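Local coordinates for protein VlsE1 (Borreliella burgdorferi, PDB 1L8W) that is a surface lipoprotein of the Lyme disease spirochaete whose antigenic variation is probably a means of evading the host immune response, at residues G52-S55 with S60-K63; K63-T68 with A315-I320; A181-N186 with G262-K267; D237-E242 with P247-I252. All coordinates share one frame; numbering follows the deposited sequence.

Contact 1 (G52-S55 with S60-K63); sequences GFKS and SDVK
Lys54 meets Asp61 in a single salt bridge that ties the loop behind helix 45-50 to the first turn of helix 59-80. Gly52, with a positive phi (106°), leads out of the short helix. Beyond Phe53, Lys54 sends its side chain towards helix 59-80, with CG lodged between the backbone N and the carbonyl carbon (chi1 63°) and a bend at chi3 that brings the ammonium group round to the carboxylate. NZ lies 2.8 Å from Asp61 OD2, which it meets on the syn side, 27° out of the carboxylate plane, and the same oxygen also accepts from Lys58 N. The lysine methylenes stay close as well, with CD 3.6 Å from Asp61 OD2. A water completes a small polar ring: it accepts from Lys54 NZ at 2.6 Å and donates to Asp61 OD1 at 2.8 Å, so OD2 is bonded directly to the ammonium group and OD1 is bridged to it by the water. The salt bridge lies at the surface, outside the start of helix 59-80, while neighbouring Val62 turns inward onto Ser132 and Ile138, in the loop that follows helix 106-131.

Contact 2 (K63-T68 with A315-I320); sequences KTYFTT and AITGLI
Tyr65 and Thr317 make the polar part of a side-chain contact between two long helices, 59-80 and 294-333, whose segments here run almost parallel in the helical body of the protein. The short segments lie 8° apart in direction, and their axes come no closer than 12.4 Å, too far for the backbones to meet, so that long side chains have to fill the interval. Tyr65 does most of this. Its CG is anti to the backbone N (chi1 167°), which directs the ring towards the other helix, and OH ends 2.6 Å from Thr317 OG1. The threonine oxygen stands at the edge of the tyrosine ring, in its plane. Ile316 lies beside this bond and places CG2 3.7 Å from Tyr65 OH, so the hydroxyl has a methyl group next to its polar partner. Deeper in, Phe66 offers its ring edge to Ile316 CD1, 4.4 Å from Phe66 CE1, a loose apolar touch. Tyr65 CD2 lies 3.7 Å above one face of the Phe66 ring, towards its rim, so the two consecutive aromatic rings are in contact. Ile166 of helix 153-170 and Ala128 of helix 106-131 also pack on Phe66, while Leu224 of helix 220-230 touches Ile316. Thr317 OG1 is hydrogen-bonded to Leu313 O as well. The phenol is thus coupled through one threonine hydroxyl to the backbone of the facing helix, and this directional bond borders an interior of apolar groups.

Contact 3 (A181-N186 with G262-K267); sequences AAKGEN and GQDEMK
Glu185 and Lys267 form the salt bridge of a loop-to-loop contact on the surface of this largely helical fold, where the chain leading to helix 205-216 passes the one leading to helix 269-281. The two side chains leave their loops in the same direction, one beside the other. Glu185 has its CG between the backbone N and the carbonyl carbon (chi1 68°), and the chain continues extended. Lys267 instead keeps CG anti to its carbonyl carbon (chi1 -73°) and is fully stretched from there to NZ. Glu185 CB packs 3.9 Å from Lys267 CD, midway along the lysine, and at the far end Lys267 NZ reaches Glu185 OE1 at 3.3 Å, a long bond that is weak as a hydrogen bond. The aliphatic stems are thus in contact as well as the charged ends.

Lys183 makes a second link. A kink at chi2 (-67°) turns its otherwise straight chain across to the other loop, where NZ gives a weak hydrogen bond to Asp264 O at 3.3 Å. The carboxylate of Asp264 is not in direct contact, but a water accepts from Lys183 NZ and donates to Asp264 OD1, joining the opposite charges. Behind the segment 262-267, selenomethionine Met266 turns the other way and packs on Pro247 and Ala250 of helix 247-252, so one loop faces both the surface and the core. Between the backbones, a further water sits 2.7 Å from Gly184 O and equally far from Lys267 O.

Contact 4 (D237-E242 with P247-I252); sequences DGKKPE and PIAAAI
The flat groups that meet here are peptide units, and the one joining Asp237 to Gly238 is approached from one side by Ala249 CB and Ile252 CG2, each standing obliquely off its plane. The motif is a loop folded back along the short helix 247-252 that follows it, within a mostly helical fold. At the oxygen end of the peptide Ala249 CB is 3.3 Å from Asp237 O; at its other end Ile252 CG2 is 3.7 Å from Gly238 CA. Lys239 NZ comes to the same oxygen from the opposite side of the plane, tilted 19° from it.

Lys239 anchors the loop with its backbone. Its N donates to Ala249 O at 3.1 Å, with the donor tilted 33° from the carbonyl plane, and Gly238 CA adds a CH···O contact to the same oxygen at 3.4 Å. Ala249 belongs to a helix of only six residues, and its carbonyl accepts from the loop. The lysine side chain curls back at chi4 (62°), placing NZ 3.0 Å from Asp237 O and against the Ala249 methyl group; NZ also makes a weak bond to Glu235 O. Gly238 has no side chain, which lets the isoleucine methyl group close on its CA. Around the contact, the helix packs on Ala275 and Leu278 of helix 269-281 and on Val156 and Ala160 of helix 153-170. Farther along, one water donates to both Lys239 O, at 2.6 Å, and Ala250 O.

Contacts 1 and 2 share Lys63 and helix 59-80, with centres 11 Å apart. Contacts 3 and 4 form a second pair, 15 Å apart, across the chain's centre from the first; each contact of one pair has its centre 24 to 29 Å from those of the other. Along the chain contact 1 closes first. Contact 2 then spans most of the protein, from helix 59-80 to helix 294-333, enclosing contact 3, which in turn encloses contact 4. The inner two touch directly: Gln263 NE2 lies 2.7 Å from Glu242 O, and Gly262 N 3.2 Å from Pro241 O. Two long helices thus frame one side, while loops around helix 247-252 are knit together on the other.

Contact 1 (G52-S55 with S60-K63)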
loop_
_atom_site.group_PDB
_atom_site.type_symbol
_atom_site.label_atom_id
_atom_site.label_comp_id
_atom_site.label_asym_id
_atom_site.label_seq_id
_atom_site.Cartn_x
_atom_site.Cartn_y
_atom_site.Cartn_z
ATOM N N GLY A 52 -0.078 -1.095 -14.715
ATOM C CA GLY A 52 0.767 -1.666 -13.682
ATOM C C GLY A 52 2.135 -1.029 -13.736
ATOM O O GLY A 52 2.645 -0.601 -12.710
ATOM N N PHE A 53 2.719 -0.972 -14.929
ATOM C CA PHE A 53 4.014 -0.334 -15.121
ATOM C C PHE A 53 3.831 0.925 -15.947
ATOM O O PHE A 53 4.795 1.517 -16.422
ATOM C CB PHE A 53 4.997 -1.273 -15.819
ATOM C CG PHE A 53 5.649 -2.254 -14.891
ATOM C CD1 PHE A 53 6.339 -1.808 -13.768
ATOM C CD2 PHE A 53 5.556 -3.619 -15.119
ATOM C CE1 PHE A 53 6.924 -2.710 -12.885
ATOM C CE2 PHE A 53 6.140 -4.531 -14.240
ATOM C CZ PHE A 53 6.821 -4.077 -13.126
ATOM N N LYS A 54 2.575 1.320 -16.117
ATOM C CA LYS A 54 2.229 2.512 -16.868
ATOM C C LYS A 54 2.982 3.696 -16.271
ATOM O O LYS A 54 3.476 3.637 -15.148
ATOM C CB LYS A 54 0.716 2.775 -16.774
ATOM C CG LYS A 54 0.222 3.049 -15.347
ATOM C CD LYS A 54 -1.260 3.442 -15.277
ATOM C CE LYS A 54 -1.523 4.779 -15.980
ATOM N NZ LYS A 54 -2.879 5.321 -15.691
ATOM N N SER A 55 3.066 4.772 -17.034
ATOM C CA SER A 55 3.729 5.965 -16.561
ATOM C C SER A 55 2.697 6.741 -15.768
ATOM O O SER A 55 1.500 6.585 -15.991
ATOM C CB SER A 55 4.172 6.814 -17.742
ATOM O OG SER A 55 3.041 7.181 -18.519
ATOM N N SER A 60 -6.432 6.778 -8.705
ATOM C CA SER A 60 -7.670 6.215 -9.242
ATOM C C SER A 60 -7.391 4.850 -9.893
ATOM O O SER A 60 -8.276 4.000 -9.971
ATOM C CB SER A 60 -8.302 7.180 -10.258
ATOM O OG SER A 60 -7.496 7.317 -11.413
ATOM N N ASP A 61 -6.157 4.651 -10.348
ATOM C CA ASP A 61 -5.760 3.387 -10.949
ATOM C C ASP A 61 -5.800 2.302 -9.872
ATOM O O ASP A 61 -6.022 1.122 -10.172
ATOM C CB ASP A 61 -4.344 3.472 -11.527
ATOM C CG ASP A 61 -4.286 4.267 -12.810
ATOM O OD1 ASP A 61 -5.110 3.994 -13.705
ATOM O OD2 ASP A 61 -3.422 5.160 -12.926
ATOM N N VAL A 62 -5.596 2.715 -8.622
ATOM C CA VAL A 62 -5.610 1.795 -7.495
ATOM C C VAL A 62 -7.016 1.231 -7.300
ATOM O O VAL A 62 -7.197 0.046 -7.016
ATOM C CB VAL A 62 -5.158 2.509 -6.189
ATOM C CG1 VAL A 62 -5.250 1.549 -5.004
ATOM C CG2 VAL A 62 -3.737 3.024 -6.350
ATOM N N LYS A 63 -8.010 2.093 -7.461
ATOM C CA LYS A 63 -9.391 1.678 -7.315
ATOM C C LYS A 63 -9.709 0.716 -8.448
ATOM O O LYS A 63 -10.308 -0.345 -8.232
ATOM C CB LYS A 63 -10.316 2.896 -7.371
ATOM C CG LYS A 63 -11.778 2.609 -7.035
ATOM C CD LYS A 63 -12.609 3.871 -7.188
ATOM C CE LYS A 63 -14.053 3.650 -6.791
ATOM N NZ LYS A 63 -14.183 3.383 -5.343
HETATM O O HOH W 1 -4.857 3.874 -16.457
#

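Contact 2 (K63-T68 with A315-I320)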
loop_
_atom_site.group_PDB
_atom_site.type_symbol
_atom_site.label_atom_id
_atom_site.label_comp_id
_atom_site.label_asym_id
_atom_site.label_seq_id
_atom_site.Cartn_x
_atom_site.Cartn_y
_atom_site.Cartn_z
ATOM N N LYS A 63 -8.010 2.093 -7.461
ATOM C CA LYS A 63 -9.391 1.678 -7.315
ATOM C C LYS A 63 -9.709 0.716 -8.448
ATOM O O LYS A 63 -10.308 -0.345 -8.232
ATOM C CB LYS A 63 -10.316 2.896 -7.371
ATOM C CG LYS A 63 -11.778 2.609 -7.035
ATOM C CD LYS A 63 -12.609 3.871 -7.188
ATOM C CE LYS A 63 -14.053 3.650 -6.791
ATOM N NZ LYS A 63 -14.183 3.383 -5.343
ATOM N N THR A 64 -9.293 1.087 -9.653
ATOM C CA THR A 64 -9.523 0.266 -10.843
ATOM C C THR A 64 -8.936 -1.133 -10.645
ATOM O O THR A 64 -9.554 -2.140 -11.016
ATOM C CB THR A 64 -8.882 0.928 -12.084
ATOM O OG1 THR A 64 -9.489 2.209 -12.297
ATOM C CG2 THR A 64 -9.073 0.068 -13.329
ATOM N N TYR A 65 -7.736 -1.186 -10.069
ATOM C CA TYR A 65 -7.070 -2.452 -9.797
ATOM C C TYR A 65 -7.957 -3.352 -8.932
ATOM O O TYR A 65 -8.214 -4.502 -9.291
ATOM C CB TYR A 65 -5.733 -2.221 -9.085
ATOM C CG TYR A 65 -5.149 -3.488 -8.492
ATOM C CD1 TYR A 65 -4.437 -4.402 -9.280
ATOM C CD2 TYR A 65 -5.364 -3.803 -7.150
ATOM C CE1 TYR A 65 -3.961 -5.602 -8.739
ATOM C CE2 TYR A 65 -4.894 -4.998 -6.599
ATOM C CZ TYR A 65 -4.199 -5.893 -7.395
ATOM O OH TYR A 65 -3.770 -7.079 -6.837
ATOM N N PHE A 66 -8.428 -2.834 -7.801
ATOM C CA PHE A 66 -9.288 -3.628 -6.924
ATOM C C PHE A 66 -10.604 -4.040 -7.589
ATOM O O PHE A 66 -11.011 -5.191 -7.478
ATOM C CB PHE A 66 -9.580 -2.881 -5.611
ATOM C CG PHE A 66 -8.392 -2.780 -4.682
ATOM C CD1 PHE A 66 -7.705 -3.922 -4.276
ATOM C CD2 PHE A 66 -7.973 -1.541 -4.201
ATOM C CE1 PHE A 66 -6.609 -3.828 -3.395
ATOM C CE2 PHE A 66 -6.893 -1.437 -3.328
ATOM C CZ PHE A 66 -6.208 -2.576 -2.923
ATOM N N THR A 67 -11.265 -3.112 -8.281
ATOM C CA THR A 67 -12.527 -3.427 -8.953
ATOM C C THR A 67 -12.305 -4.573 -9.944
ATOM O O THR A 67 -13.067 -5.545 -9.975
ATOM C CB THR A 67 -13.088 -2.221 -9.735
ATOM O OG1 THR A 67 -13.079 -1.055 -8.903
ATOM C CG2 THR A 67 -14.556 -2.504 -10.181
ATOM N N THR A 68 -11.245 -4.455 -10.741
ATOM C CA THR A 68 -10.902 -5.473 -11.727
ATOM C C THR A 68 -10.652 -6.821 -11.033
ATOM O O THR A 68 -11.043 -7.862 -11.552
ATOM C CB THR A 68 -9.639 -5.063 -12.536
ATOM O OG1 THR A 68 -9.855 -3.784 -13.148
ATOM C CG2 THR A 68 -9.342 -6.089 -13.632
ATOM N N ALA A 315 2.215 -7.929 -4.865
ATOM C CA ALA A 315 2.251 -8.979 -3.853
ATOM C C ALA A 315 0.824 -9.458 -3.531
ATOM O O ALA A 315 0.594 -10.645 -3.282
ATOM C CB ALA A 315 2.959 -8.466 -2.582
ATOM N N ILE A 316 -0.131 -8.531 -3.542
ATOM C CA ILE A 316 -1.520 -8.877 -3.272
ATOM C C ILE A 316 -1.971 -9.805 -4.394
ATOM O O ILE A 316 -2.638 -10.813 -4.155
ATOM C CB ILE A 316 -2.420 -7.613 -3.224
ATOM C CG1 ILE A 316 -2.121 -6.809 -1.951
ATOM C CG2 ILE A 316 -3.887 -8.008 -3.262
ATOM C CD1 ILE A 316 -2.918 -5.521 -1.834
ATOM N N THR A 317 -1.570 -9.472 -5.614
ATOM C CA THR A 317 -1.900 -10.282 -6.778
ATOM C C THR A 317 -1.314 -11.691 -6.630
ATOM O O THR A 317 -1.986 -12.687 -6.907
ATOM C CB THR A 317 -1.357 -9.623 -8.058
ATOM O OG1 THR A 317 -2.046 -8.390 -8.281
ATOM C CG2 THR A 317 -1.548 -10.528 -9.270
ATOM N N GLY A 318 -0.063 -11.775 -6.184
ATOM C CA GLY A 318 0.565 -13.072 -6.011
ATOM C C GLY A 318 -0.102 -13.875 -4.908
ATOM O O GLY A 318 -0.352 -15.070 -5.060
ATOM N N LEU A 319 -0.392 -13.209 -3.793
ATOM C CA LEU A 319 -1.038 -13.846 -2.650
ATOM C C LEU A 319 -2.403 -14.395 -3.054
ATOM O O LEU A 319 -2.701 -15.574 -2.858
ATOM C CB LEU A 319 -1.215 -12.832 -1.526
ATOM C CG LEU A 319 -1.945 -13.366 -0.293
ATOM C CD1 LEU A 319 -1.033 -14.362 0.426
ATOM C CD2 LEU A 319 -2.331 -12.224 0.640
ATOM N N ILE A 320 -3.234 -13.534 -3.626
ATOM C CA ILE A 320 -4.562 -13.947 -4.061
ATOM C C ILE A 320 -4.461 -15.067 -5.087
ATOM O O ILE A 320 -5.164 -16.076 -4.990
ATOM C CB ILE A 320 -5.332 -12.744 -4.658
ATOM C CG1 ILE A 320 -5.694 -11.771 -3.533
ATOM C CG2 ILE A 320 -6.575 -13.219 -5.403
ATOM C CD1 ILE A 320 -6.331 -10.492 -4.004
#

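Contact 3 (A181-N186 with G262-K267)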
loop_
_atom_site.group_PDB
_atom_site.type_symbol
_atom_site.label_atom_id
_atom_site.label_comp_id
_atom_site.label_asym_id
_atom_site.label_seq_id
_atom_site.Cartn_x
_atom_site.Cartn_y
_atom_site.Cartn_z
ATOM N N ALA A 181 17.355 -9.017 8.440
ATOM C CA ALA A 181 17.629 -7.783 9.172
ATOM C C ALA A 181 16.718 -6.664 8.662
ATOM O O ALA A 181 16.849 -6.214 7.523
ATOM C CB ALA A 181 19.104 -7.388 9.012
ATOM N N ALA A 182 15.792 -6.230 9.513
ATOM C CA ALA A 182 14.845 -5.172 9.164
ATOM C C ALA A 182 15.249 -3.829 9.763
ATOM O O ALA A 182 14.527 -2.841 9.620
ATOM C CB ALA A 182 13.445 -5.546 9.639
ATOM N N LYS A 183 16.399 -3.796 10.433
ATOM C CA LYS A 183 16.884 -2.571 11.059
ATOM C C LYS A 183 17.876 -1.781 10.217
ATOM O O LYS A 183 18.566 -2.326 9.352
ATOM C CB LYS A 183 17.497 -2.880 12.425
ATOM C CG LYS A 183 16.485 -2.831 13.564
ATOM C CD LYS A 183 15.975 -1.407 13.778
ATOM C CE LYS A 183 14.946 -1.338 14.900
ATOM N NZ LYS A 183 14.531 0.061 15.201
ATOM N N GLY A 184 17.937 -0.483 10.492
ATOM C CA GLY A 184 18.818 0.403 9.764
ATOM C C GLY A 184 18.051 1.681 9.512
ATOM O O GLY A 184 17.261 1.757 8.575
ATOM N N GLU A 185 18.279 2.680 10.356
ATOM C CA GLU A 185 17.590 3.959 10.251
ATOM C C GLU A 185 18.175 4.856 9.163
ATOM O O GLU A 185 17.985 6.073 9.181
ATOM C CB GLU A 185 17.646 4.683 11.603
ATOM C CG GLU A 185 19.049 5.142 11.996
ATOM C CD GLU A 185 19.143 5.613 13.436
ATOM O OE1 GLU A 185 18.480 6.609 13.795
ATOM O OE2 GLU A 185 19.891 4.979 14.210
ATOM N N ASN A 186 18.879 4.254 8.210
ATOM C CA ASN A 186 19.497 5.009 7.123
ATOM C C ASN A 186 18.527 5.909 6.354
ATOM O O ASN A 186 18.914 6.971 5.872
ATOM C CB ASN A 186 20.174 4.052 6.129
ATOM C CG ASN A 186 21.261 3.213 6.769
ATOM O OD1 ASN A 186 22.223 3.743 7.327
ATOM N ND2 ASN A 186 21.116 1.893 6.689
ATOM N N GLY A 262 11.176 9.978 13.867
ATOM C CA GLY A 262 11.905 9.894 15.121
ATOM C C GLY A 262 11.721 8.659 15.982
ATOM O O GLY A 262 12.618 8.305 16.746
ATOM N N GLN A 263 10.573 8.002 15.877
ATOM C CA GLN A 263 10.327 6.816 16.682
ATOM C C GLN A 263 11.075 5.591 16.153
ATOM O O GLN A 263 11.372 5.502 14.959
ATOM C CB GLN A 263 8.826 6.543 16.746
ATOM C CG GLN A 263 8.024 7.707 17.321
ATOM C CD GLN A 263 8.520 8.130 18.695
ATOM O OE1 GLN A 263 8.516 7.342 19.637
ATOM N NE2 GLN A 263 8.954 9.378 18.809
ATOM N N ASP A 264 11.391 4.660 17.049
ATOM C CA ASP A 264 12.100 3.446 16.663
ATOM C C ASP A 264 11.199 2.504 15.879
ATOM O O ASP A 264 11.679 1.728 15.058
ATOM C CB ASP A 264 12.646 2.722 17.900
ATOM C CG ASP A 264 13.821 3.448 18.537
ATOM O OD1 ASP A 264 14.843 3.659 17.850
ATOM O OD2 ASP A 264 13.725 3.806 19.730
ATOM N N GLU A 265 9.894 2.571 16.134
ATOM C CA GLU A 265 8.939 1.718 15.433
ATOM C C GLU A 265 8.954 2.017 13.939
ATOM O O GLU A 265 8.697 1.136 13.124
ATOM C CB GLU A 265 7.528 1.906 15.995
ATOM C CG GLU A 265 7.345 1.344 17.402
ATOM C CD GLU A 265 7.664 2.349 18.483
ATOM O OE1 GLU A 265 8.533 3.219 18.253
ATOM O OE2 GLU A 265 7.048 2.260 19.571
HETATM N N MSE A 266 9.231 3.270 13.588
HETATM C CA MSE A 266 9.327 3.666 12.189
HETATM C C MSE A 266 10.826 3.559 11.865
HETATM O O MSE A 266 11.478 2.607 12.292
HETATM C CB MSE A 266 8.811 5.101 11.989
HETATM C CG MSE A 266 7.274 5.247 11.991
HETATM SE SE MSE A 266 6.303 4.321 10.535
HETATM C CE MSE A 266 6.102 2.618 11.406
ATOM N N LYS A 267 11.378 4.517 11.132
ATOM C CA LYS A 267 12.809 4.486 10.791
ATOM C C LYS A 267 13.227 3.267 9.966
ATOM O O LYS A 267 14.068 3.372 9.078
ATOM C CB LYS A 267 13.669 4.552 12.062
ATOM C CG LYS A 267 13.694 5.915 12.735
ATOM C CD LYS A 267 14.704 5.954 13.877
ATOM C CE LYS A 267 14.879 7.381 14.392
ATOM N NZ LYS A 267 15.842 7.480 15.526
HETATM O O HOH W 2 16.314 2.566 15.482
HETATM O O HOH W 3 15.754 3.401 7.023
#

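Contact 4 (D237-E242 with P247-I252)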
loop_
_atom_site.group_PDB
_atom_site.type_symbol
_atom_site.label_atom_id
_atom_site.label_comp_id
_atom_site.label_asym_id
_atom_site.label_seq_id
_atom_site.Cartn_x
_atom_site.Cartn_y
_atom_site.Cartn_z
ATOM N N ASP A 237 -4.345 7.231 14.288
ATOM C CA ASP A 237 -4.597 8.597 13.844
ATOM C C ASP A 237 -3.300 9.271 13.413
ATOM O O ASP A 237 -2.214 8.906 13.869
ATOM C CB ASP A 237 -5.285 9.414 14.942
ATOM C CG ASP A 237 -6.558 10.082 14.445
ATOM O OD1 ASP A 237 -6.463 10.976 13.572
ATOM O OD2 ASP A 237 -7.657 9.696 14.908
ATOM N N GLY A 238 -3.428 10.254 12.526
ATOM C CA GLY A 238 -2.272 10.969 12.015
ATOM C C GLY A 238 -1.365 11.604 13.055
ATOM O O GLY A 238 -1.831 12.176 14.042
ATOM N N LYS A 239 -0.060 11.507 12.814
ATOM C CA LYS A 239 0.957 12.057 13.701
ATOM C C LYS A 239 2.147 12.549 12.876
ATOM O O LYS A 239 2.449 11.996 11.816
ATOM C CB LYS A 239 1.434 10.983 14.684
ATOM C CG LYS A 239 0.342 10.408 15.574
ATOM C CD LYS A 239 0.918 9.457 16.603
ATOM C CE LYS A 239 -0.175 8.652 17.288
ATOM N NZ LYS A 239 -0.918 7.793 16.312
ATOM N N LYS A 240 2.826 13.586 13.360
ATOM C CA LYS A 240 3.982 14.116 12.650
ATOM C C LYS A 240 5.045 13.028 12.586
ATOM O O LYS A 240 5.011 12.079 13.372
ATOM C CB LYS A 240 4.518 15.372 13.345
ATOM C CG LYS A 240 4.949 15.187 14.790
ATOM C CD LYS A 240 5.175 16.549 15.455
ATOM C CE LYS A 240 6.219 17.372 14.716
ATOM N NZ LYS A 240 6.358 18.763 15.240
ATOM N N PRO A 241 5.997 13.145 11.640
ATOM C CA PRO A 241 7.081 12.175 11.446
ATOM C C PRO A 241 7.837 11.807 12.718
ATOM O O PRO A 241 8.223 10.656 12.914
ATOM C CB PRO A 241 7.983 12.865 10.421
ATOM C CG PRO A 241 7.013 13.697 9.631
ATOM C CD PRO A 241 6.161 14.290 10.723
ATOM N N GLU A 242 8.030 12.795 13.582
ATOM C CA GLU A 242 8.759 12.609 14.830
ATOM C C GLU A 242 8.056 11.742 15.861
ATOM O O GLU A 242 8.709 11.169 16.739
ATOM C CB GLU A 242 9.066 13.970 15.467
ATOM C CG GLU A 242 9.889 14.911 14.598
ATOM C CD GLU A 242 9.031 15.742 13.658
ATOM O OE1 GLU A 242 7.948 15.267 13.263
ATOM O OE2 GLU A 242 9.448 16.868 13.304
ATOM N N PRO A 247 3.060 2.731 10.273
ATOM C CA PRO A 247 2.897 3.350 8.953
ATOM C C PRO A 247 1.550 4.047 8.663
ATOM O O PRO A 247 1.502 4.998 7.868
ATOM C CB PRO A 247 3.221 2.203 7.983
ATOM C CG PRO A 247 2.960 0.971 8.766
ATOM C CD PRO A 247 3.418 1.305 10.158
ATOM N N ILE A 248 0.471 3.594 9.303
ATOM C CA ILE A 248 -0.843 4.214 9.113
ATOM C C ILE A 248 -0.853 5.625 9.716
ATOM O O ILE A 248 -1.302 6.580 9.081
ATOM C CB ILE A 248 -1.974 3.354 9.753
ATOM C CG1 ILE A 248 -2.143 2.053 8.958
ATOM C CG2 ILE A 248 -3.293 4.129 9.789
ATOM C CD1 ILE A 248 -3.207 1.133 9.509
ATOM N N ALA A 249 -0.331 5.760 10.928
ATOM C CA ALA A 249 -0.274 7.055 11.594
ATOM C C ALA A 249 0.657 8.015 10.853
ATOM O O ALA A 249 0.427 9.234 10.822
ATOM C CB ALA A 249 0.203 6.878 13.025
ATOM N N ALA A 250 1.714 7.462 10.263
ATOM C CA ALA A 250 2.686 8.267 9.530
ATOM C C ALA A 250 2.120 8.720 8.194
ATOM O O ALA A 250 2.325 9.867 7.795
ATOM C CB ALA A 250 3.996 7.470 9.316
ATOM N N ALA A 251 1.409 7.826 7.510
ATOM C CA ALA A 251 0.808 8.138 6.207
ATOM C C ALA A 251 -0.262 9.241 6.286
ATOM O O ALA A 251 -0.289 10.140 5.452
ATOM C CB ALA A 251 0.215 6.868 5.584
ATOM N N ILE A 252 -1.148 9.175 7.277
ATOM C CA ILE A 252 -2.162 10.215 7.412
ATOM C C ILE A 252 -1.465 11.536 7.711
ATOM O O ILE A 252 -1.758 12.559 7.082
ATOM C CB ILE A 252 -3.176 9.890 8.536
ATOM C CG1 ILE A 252 -4.008 8.669 8.134
ATOM C CG2 ILE A 252 -4.072 11.111 8.805
ATOM C CD1 ILE A 252 -4.934 8.146 9.213
HETATM O O HOH W 4 3.582 11.747 9.465
#